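Local coordinates for Slr0280 protein (Synechocystis sp., PDB 5H3K) that is of unknown function but carries a phosphodiester glycosidase (NAGPA family) domain, and so may act on sugar phosphodiesters, at residues 352-357 and 497-502; 348-353 and 360-365. All coordinates share one frame; numbering follows the deposited sequence.

Interaction 1: 352-357 and 497-502; sequences GAVWSQ and NGMGAG
Residues 354-356 and 497-500 run side by side, their axes 4.6 Å apart at closest approach and their N-to-C directions 171° apart, close to exactly antiparallel, as neighbouring strands of a mixed β-sheet that closes across 139 intervening residues. Trp355 and Gly498 form the hydrogen-bonded pair: Trp355 N donates to Gly498 O (3.1 Å), and Gly498 N donates in return to Trp355 O (2.8 Å). Val354 and Met499 follow as a non-hydrogen-bonded pair, and beyond them Gly500 N reaches Ala353 O at 2.8 Å in an almost perfectly straight N-H...O bond. A water lies between the carbonyls of Ala353 and Gly500, 2.7 Å from Gly500 O.

Opposite Trp355 stands a glycine, and the indole folds over its backbone. With CG between its backbone N and carbonyl carbon (chi1 78°), the ring lies flat across the 497-498 backbone. Gly498 CA stands 3.3 Å from the centroid of the six-membered ring, almost exactly on its normal, a CH-pi contact; a β-carbon on Gly498 would collide with CH2. The ring nitrogen NE1 is held by Phe495 O, which should restrain the indole's rotation, and Trp360 stacks with the ring.

On the sheet face shared by Val354 and Met499 the two side chains lie side by side. Met499 bends at chi2 and chi3, bringing its CE to 4.0 Å from Val354 CG2, and Asn603 of strand 600-609 touches both residues. Past the end of strand 354-356, a side chain takes over from the backbone: Asn497 OD1 accepts a hydrogen bond from Gln357 N at 2.9 Å, the donor tilted 28° from the amide's carbonyl plane.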
ATOM      1  N   GLY A 352       6.739   7.066  14.267  1.00  5.28           N
ATOM      2  CA  GLY A 352       5.757   6.198  14.907  1.00  4.41           C
ATOM      3  C   GLY A 352       6.184   4.742  14.881  1.00  5.27           C
ATOM      4  O   GLY A 352       7.122   4.374  14.169  1.00  3.98           O
ATOM      5  N   ALA A 353       5.443   3.902  15.596  1.00  3.26           N
ATOM      6  CA  ALA A 353       5.872   2.538  15.871  1.00  3.87           C
ATOM      7  C   ALA A 353       5.885   1.634  14.645  1.00  2.94           C
ATOM      8  O   ALA A 353       4.940   1.617  13.861  1.00  2.54           O
ATOM      9  CB  ALA A 353       4.997   1.922  16.953  1.00  3.32           C
ATOM     10  N   VAL A 354       6.965   0.873  14.485  1.00  2.59           N
ATOM     11  CA  VAL A 354       7.008  -0.182  13.471  1.00  3.16           C
ATOM     12  C   VAL A 354       7.822  -1.313  14.064  1.00  3.83           C
ATOM     13  O   VAL A 354       8.997  -1.115  14.387  1.00  4.81           O
ATOM     14  CB  VAL A 354       7.724   0.267  12.164  1.00  3.74           C
ATOM     15  CG1 VAL A 354       7.797  -0.894  11.187  1.00  5.37           C
ATOM     16  CG2 VAL A 354       7.043   1.477  11.497  1.00  5.12           C
ATOM     17  N   TRP A 355       7.226  -2.493  14.226  1.00  5.02           N
ATOM     18  CA  TRP A 355       8.009  -3.637  14.719  1.00  4.08           C
ATOM     19  C   TRP A 355       7.571  -4.985  14.142  1.00  4.64           C
ATOM     20  O   TRP A 355       6.401  -5.181  13.789  1.00  2.96           O
ATOM     21  CB  TRP A 355       8.063  -3.670  16.261  1.00  4.90           C
ATOM     22  CG  TRP A 355       6.843  -4.178  17.037  1.00  5.43           C
ATOM     23  CD1 TRP A 355       6.693  -5.409  17.619  1.00  4.29           C
ATOM     24  CD2 TRP A 355       5.652  -3.434  17.373  1.00  5.13           C
ATOM     25  NE1 TRP A 355       5.485  -5.483  18.282  1.00  4.90           N
ATOM     26  CE2 TRP A 355       4.834  -4.296  18.145  1.00  4.19           C
ATOM     27  CE3 TRP A 355       5.205  -2.142  17.086  1.00  5.32           C
ATOM     28  CZ2 TRP A 355       3.585  -3.887  18.638  1.00  4.40           C
ATOM     29  CZ3 TRP A 355       3.968  -1.747  17.562  1.00  4.44           C
ATOM     30  CH2 TRP A 355       3.168  -2.615  18.335  1.00  5.20           C
ATOM     31  N   SER A 356       8.517  -5.910  14.039  1.00  4.47           N
ATOM     32  CA  SER A 356       8.210  -7.235  13.503  1.00  7.04           C
ATOM     33  C   SER A 356       9.144  -8.271  14.084  1.00  6.55           C
ATOM     34  O   SER A 356      10.333  -8.009  14.243  1.00  7.36           O
ATOM     35  CB  SER A 356       8.287  -7.255  11.974  1.00 10.90           C
ATOM     36  OG  SER A 356       9.612  -7.111  11.524  1.00 18.47           O
ATOM     37  N   GLN A 357       8.598  -9.446  14.387  1.00  4.77           N
ATOM     38  CA  GLN A 357       9.343 -10.510  15.073  1.00  7.58           C
ATOM     39  C   GLN A 357      10.161  -9.994  16.268  1.00  6.81           C
ATOM     40  O   GLN A 357      11.331 -10.354  16.450  1.00  7.32           O
ATOM     41  CB  GLN A 357      10.182 -11.317  14.060  1.00  9.95           C
ATOM     42  CG  GLN A 357       9.300 -11.868  12.922  1.00 12.06           C
ATOM     43  CD  GLN A 357      10.061 -12.699  11.891  1.00 18.43           C
ATOM     44  OE1 GLN A 357       9.459 -13.418  11.094  1.00 23.25           O
ATOM     45  NE2 GLN A 357      11.381 -12.600  11.903  1.00 19.39           N
ATOM     46  N   ASN A 497       4.526  -8.306  16.345  1.00  5.49           N
ATOM     47  CA  ASN A 497       4.430  -7.431  15.178  1.00  4.00           C
ATOM     48  C   ASN A 497       3.485  -6.282  15.459  1.00  4.12           C
ATOM     49  O   ASN A 497       2.477  -6.445  16.141  1.00  4.16           O
ATOM     50  CB  ASN A 497       3.897  -8.187  13.952  1.00  5.26           C
ATOM     51  CG  ASN A 497       4.578  -9.516  13.743  1.00  8.27           C
ATOM     52  OD1 ASN A 497       5.785  -9.574  13.513  1.00  8.27           O
ATOM     53  ND2 ASN A 497       3.800 -10.602  13.797  1.00  8.15           N
ATOM     54  N   GLY A 498       3.798  -5.103  14.938  1.00  3.84           N
ATOM     55  CA  GLY A 498       2.868  -4.003  15.093  1.00  3.32           C
ATOM     56  C   GLY A 498       3.149  -2.782  14.254  1.00  3.86           C
ATOM     57  O   GLY A 498       4.225  -2.630  13.669  1.00  4.21           O
ATOM     58  N   MET A 499       2.166  -1.893  14.218  1.00  3.62           N
ATOM     59  CA  MET A 499       2.240  -0.684  13.422  1.00  2.49           C
ATOM     60  C   MET A 499       1.495   0.437  14.131  1.00  4.00           C
ATOM     61  O   MET A 499       0.300   0.302  14.451  1.00  3.26           O
ATOM     62  CB  MET A 499       1.613  -0.931  12.043  1.00  3.53           C
ATOM     63  CG  MET A 499       1.461   0.320  11.169  1.00  6.11           C
ATOM     64  SD  MET A 499       3.026   1.070  10.715  1.00  5.86           S
ATOM     65  CE  MET A 499       3.825  -0.249   9.805  1.00  4.46           C
ATOM     66  N   GLY A 500       2.181   1.557  14.348  1.00  3.60           N
ATOM     67  CA  GLY A 500       1.536   2.758  14.845  1.00  3.44           C
ATOM     68  C   GLY A 500       1.157   3.716  13.715  1.00  5.02           C
ATOM     69  O   GLY A 500       1.792   3.757  12.648  1.00  5.42           O
ATOM     70  N   ALA A 501       0.091   4.475  13.934  1.00  4.05           N
ATOM     71  CA  ALA A 501      -0.272   5.561  13.038  1.00  4.25           C
ATOM     72  C   ALA A 501      -1.160   6.503  13.791  1.00  5.36           C
ATOM     73  O   ALA A 501      -0.690   7.257  14.652  1.00  5.73           O
ATOM     74  CB  ALA A 501      -0.945   5.060  11.747  1.00  3.99           C
ATOM     75  N   GLY A 502      -2.450   6.460  13.477  1.00  4.08           N
ATOM     76  CA  GLY A 502      -3.415   7.221  14.241  1.00  3.59           C
ATOM     77  C   GLY A 502      -4.171   8.266  13.439  1.00  5.43           C
ATOM     78  O   GLY A 502      -3.798   8.612  12.316  1.00  4.28           O
TER
HETATM   79  O   HOH W   1       4.414   3.820  12.249  1.00  4.47           O

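Interaction 2: 348-353 and 360-365; sequences QLPLGA and WRSGPI
Ser362 OG lies 3.0 Å from Gly352 O, within reach of Asn404 O as well, and a water sits 2.7 Å from it. The hydroxyl, anti to the backbone N (chi1 -170°), extends from strand 359-362 to the loop at 351-353 and also lies against CB and CG of Pro350. The same water accepts from Gly352 N and donates to Gly363 O at 2.6 Å, so one solvent molecule ties together two backbones that make no direct N-H...O bond here. A second water accepts from both Ala353 N and Ile365 N.

Apolar groups fill in around these bridges. Ala353 CB packs 3.9 Å from Pro364 CB and also meets Trp360 CZ3. Ile365 sends its CG1 branch back over Gly352 CA, and CD1 ends 4.1 Å from Leu351 CB. An alanine in place of Ile365 keeps only CB and is likely to leave a gap beside Leu351 and Gly352, where CG1 and CD1 now pack.

The touching parts of the two segments run at 96° to each other, end to end. The classic β-bulge of Arg361 and Ser362 opposite Val354 lies where the chain turns its corner, while strand 379-392 touches Ala353 and Pro364 through Leu384.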
ATOM      1  N   GLN A 348      12.984  11.477   4.925  1.00  8.76           N
ATOM      2  CA  GLN A 348      12.556  10.080   4.772  1.00  9.59           C
ATOM      3  C   GLN A 348      12.694   9.237   6.042  1.00  6.47           C
ATOM      4  O   GLN A 348      13.004   8.043   5.969  1.00  9.48           O
ATOM      5  CB  GLN A 348      13.288   9.369   3.634  1.00  8.09           C
ATOM      6  CG  GLN A 348      13.310  10.064   2.294  1.00 16.91           C
ATOM      7  CD  GLN A 348      14.733  10.115   1.763  1.00 25.26           C
ATOM      8  OE1 GLN A 348      15.311   9.088   1.365  1.00 29.73           O
ATOM      9  NE2 GLN A 348      15.334  11.295   1.830  1.00 27.55           N
ATOM     10  N   LEU A 349      12.435   9.842   7.195  1.00  6.82           N
ATOM     11  CA  LEU A 349      12.468   9.111   8.461  1.00  5.55           C
ATOM     12  C   LEU A 349      11.070   8.767   8.986  1.00  5.95           C
ATOM     13  O   LEU A 349      10.139   9.564   8.878  1.00  4.46           O
ATOM     14  CB  LEU A 349      13.206   9.920   9.522  1.00  7.26           C
ATOM     15  CG  LEU A 349      14.637  10.286   9.133  1.00  6.43           C
ATOM     16  CD1 LEU A 349      15.294  11.028  10.301  1.00 10.60           C
ATOM     17  CD2 LEU A 349      15.422   9.039   8.750  1.00 10.90           C
ATOM     18  N   PRO A 350      10.934   7.592   9.616  1.00  5.08           N
ATOM     19  CA  PRO A 350       9.660   7.173  10.210  1.00  5.17           C
ATOM     20  C   PRO A 350       9.299   7.971  11.469  1.00  5.78           C
ATOM     21  O   PRO A 350      10.170   8.362  12.257  1.00  3.91           O
ATOM     22  CB  PRO A 350       9.911   5.699  10.561  1.00  4.86           C
ATOM     23  CG  PRO A 350      11.405   5.618  10.787  1.00  5.58           C
ATOM     24  CD  PRO A 350      12.012   6.600   9.825  1.00  6.39           C
ATOM     25  N   LEU A 351       8.003   8.219  11.637  1.00  4.71           N
ATOM     26  CA  LEU A 351       7.460   8.899  12.812  1.00  3.75           C
ATOM     27  C   LEU A 351       6.362   8.021  13.421  1.00  5.31           C
ATOM     28  O   LEU A 351       5.179   8.187  13.107  1.00  7.40           O
ATOM     29  CB  LEU A 351       6.864  10.244  12.391  1.00  3.47           C
ATOM     30  CG  LEU A 351       7.868  11.214  11.747  1.00  4.80           C
ATOM     31  CD1 LEU A 351       7.155  12.427  11.182  1.00  4.76           C
ATOM     32  CD2 LEU A 351       8.906  11.635  12.795  1.00  6.84           C
ATOM     33  N   GLY A 352       6.739   7.066  14.267  1.00  5.28           N
ATOM     34  CA  GLY A 352       5.757   6.198  14.907  1.00  4.41           C
ATOM     35  C   GLY A 352       6.184   4.742  14.881  1.00  5.27           C
ATOM     36  O   GLY A 352       7.122   4.374  14.169  1.00  3.98           O
ATOM     37  N   ALA A 353       5.443   3.902  15.596  1.00  3.26           N
ATOM     38  CA  ALA A 353       5.872   2.538  15.871  1.00  3.87           C
ATOM     39  C   ALA A 353       5.885   1.634  14.645  1.00  2.94           C
ATOM     40  O   ALA A 353       4.940   1.617  13.861  1.00  2.54           O
ATOM     41  CB  ALA A 353       4.997   1.922  16.953  1.00  3.32           C
ATOM     42  N   TRP A 360      12.304  -3.906  16.753  1.00  8.64           N
ATOM     43  CA  TRP A 360      11.730  -2.569  16.607  1.00  6.67           C
ATOM     44  C   TRP A 360      12.460  -1.740  15.565  1.00  7.46           C
ATOM     45  O   TRP A 360      13.604  -1.323  15.764  1.00 10.60           O
ATOM     46  CB  TRP A 360      11.715  -1.854  17.961  1.00  8.29           C
ATOM     47  CG  TRP A 360      10.687  -2.452  18.861  1.00 10.75           C
ATOM     48  CD1 TRP A 360      10.770  -3.643  19.523  1.00 11.94           C
ATOM     49  CD2 TRP A 360       9.394  -1.910  19.165  1.00  7.56           C
ATOM     50  NE1 TRP A 360       9.606  -3.871  20.230  1.00 14.28           N
ATOM     51  CE2 TRP A 360       8.750  -2.822  20.030  1.00 10.75           C
ATOM     52  CE3 TRP A 360       8.720  -0.747  18.784  1.00  7.15           C
ATOM     53  CZ2 TRP A 360       7.454  -2.598  20.529  1.00  9.40           C
ATOM     54  CZ3 TRP A 360       7.441  -0.524  19.286  1.00  5.63           C
ATOM     55  CH2 TRP A 360       6.827  -1.437  20.150  1.00  8.15           C
ATOM     56  N   ARG A 361      11.791  -1.506  14.448  1.00  5.14           N
ATOM     57  CA  ARG A 361      12.361  -0.716  13.365  1.00  5.02           C
ATOM     58  C   ARG A 361      12.214   0.779  13.659  1.00  6.44           C
ATOM     59  O   ARG A 361      13.064   1.580  13.269  1.00  7.04           O
ATOM     60  CB  ARG A 361      11.673  -1.064  12.048  1.00  6.21           C
ATOM     61  CG  ARG A 361      11.775  -2.540  11.649  1.00 16.35           C
ATOM     62  CD  ARG A 361      13.165  -2.909  11.126  1.00 18.67           C
ATOM     63  NE  ARG A 361      13.636  -2.035  10.047  1.00 18.05           N
ATOM     64  CZ  ARG A 361      13.503  -2.292   8.742  1.00 24.71           C
ATOM     65  NH1 ARG A 361      12.883  -3.395   8.324  1.00 28.62           N
ATOM     66  NH2 ARG A 361      13.982  -1.433   7.844  1.00 21.31           N
ATOM     67  N   SER A 362      11.129   1.146  14.338  1.00  4.77           N
ATOM     68  CA  SER A 362      10.860   2.537  14.683  1.00  5.12           C
ATOM     69  C   SER A 362       9.993   2.572  15.935  1.00  4.79           C
ATOM     70  O   SER A 362       9.103   1.752  16.084  1.00  4.67           O
ATOM     71  CB  SER A 362      10.155   3.229  13.521  1.00  6.55           C
ATOM     72  OG  SER A 362      10.096   4.628  13.762  1.00  9.81           O
ATOM     73  N   GLY A 363      10.262   3.483  16.859  1.00  4.39           N
ATOM     74  CA  GLY A 363       9.525   3.474  18.114  1.00  4.49           C
ATOM     75  C   GLY A 363       8.233   4.272  18.063  1.00  5.06           C
ATOM     76  O   GLY A 363       8.072   5.136  17.196  1.00  5.33           O
ATOM     77  N   PRO A 364       7.318   4.017  19.017  1.00  4.63           N
ATOM     78  CA  PRO A 364       6.044   4.741  19.098  1.00  4.48           C
ATOM     79  C   PRO A 364       6.282   6.195  19.498  1.00  6.89           C
ATOM     80  O   PRO A 364       7.256   6.505  20.214  1.00  5.85           O
ATOM     81  CB  PRO A 364       5.290   4.026  20.236  1.00  5.50           C
ATOM     82  CG  PRO A 364       6.141   2.832  20.623  1.00  8.82           C
ATOM     83  CD  PRO A 364       7.538   3.181  20.209  1.00  7.41           C
ATOM     84  N   ILE A 365       5.411   7.084  19.038  1.00  4.20           N
ATOM     85  CA  ILE A 365       5.441   8.471  19.500  1.00  5.81           C
ATOM     86  C   ILE A 365       4.048   8.991  19.854  1.00  9.01           C
ATOM     87  O   ILE A 365       3.040   8.498  19.321  1.00  6.06           O
ATOM     88  CB  ILE A 365       6.100   9.432  18.467  1.00  7.15           C
ATOM     89  CG1 ILE A 365       5.238   9.570  17.205  1.00  6.34           C
ATOM     90  CG2 ILE A 365       7.529   8.992  18.117  1.00  8.58           C
ATOM     91  CD1 ILE A 365       5.684  10.709  16.292  1.00  7.92           C
TER
HETATM   92  O   HOH W   2       9.245   6.604  15.393  1.00  5.28           O
HETATM   93  O   HOH W   3       3.458   5.422  17.148  1.00  3.95           O

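Overall arrangement
Two contacts built on one stretch of chain show how a short strand can be fixed from both sides. Their centres lie 8 Å apart, and Gly352 and Ala353 belong to both. Strand 354-356 is the common element: in interaction 1 it pairs with 497-500, while on its other edge it pairs with 359-362, the strand that leads into interaction 2. Val354 makes that second pairing, its N 2.8 Å from Ser362 O and its O 2.8 Å from Arg361 N, both probable hydrogen bonds. The indoles of Trp355, in interaction 1, and Trp360, in interaction 2, stack on each other, with CE3 of Trp355 3.5 Å from CZ3 of Trp360.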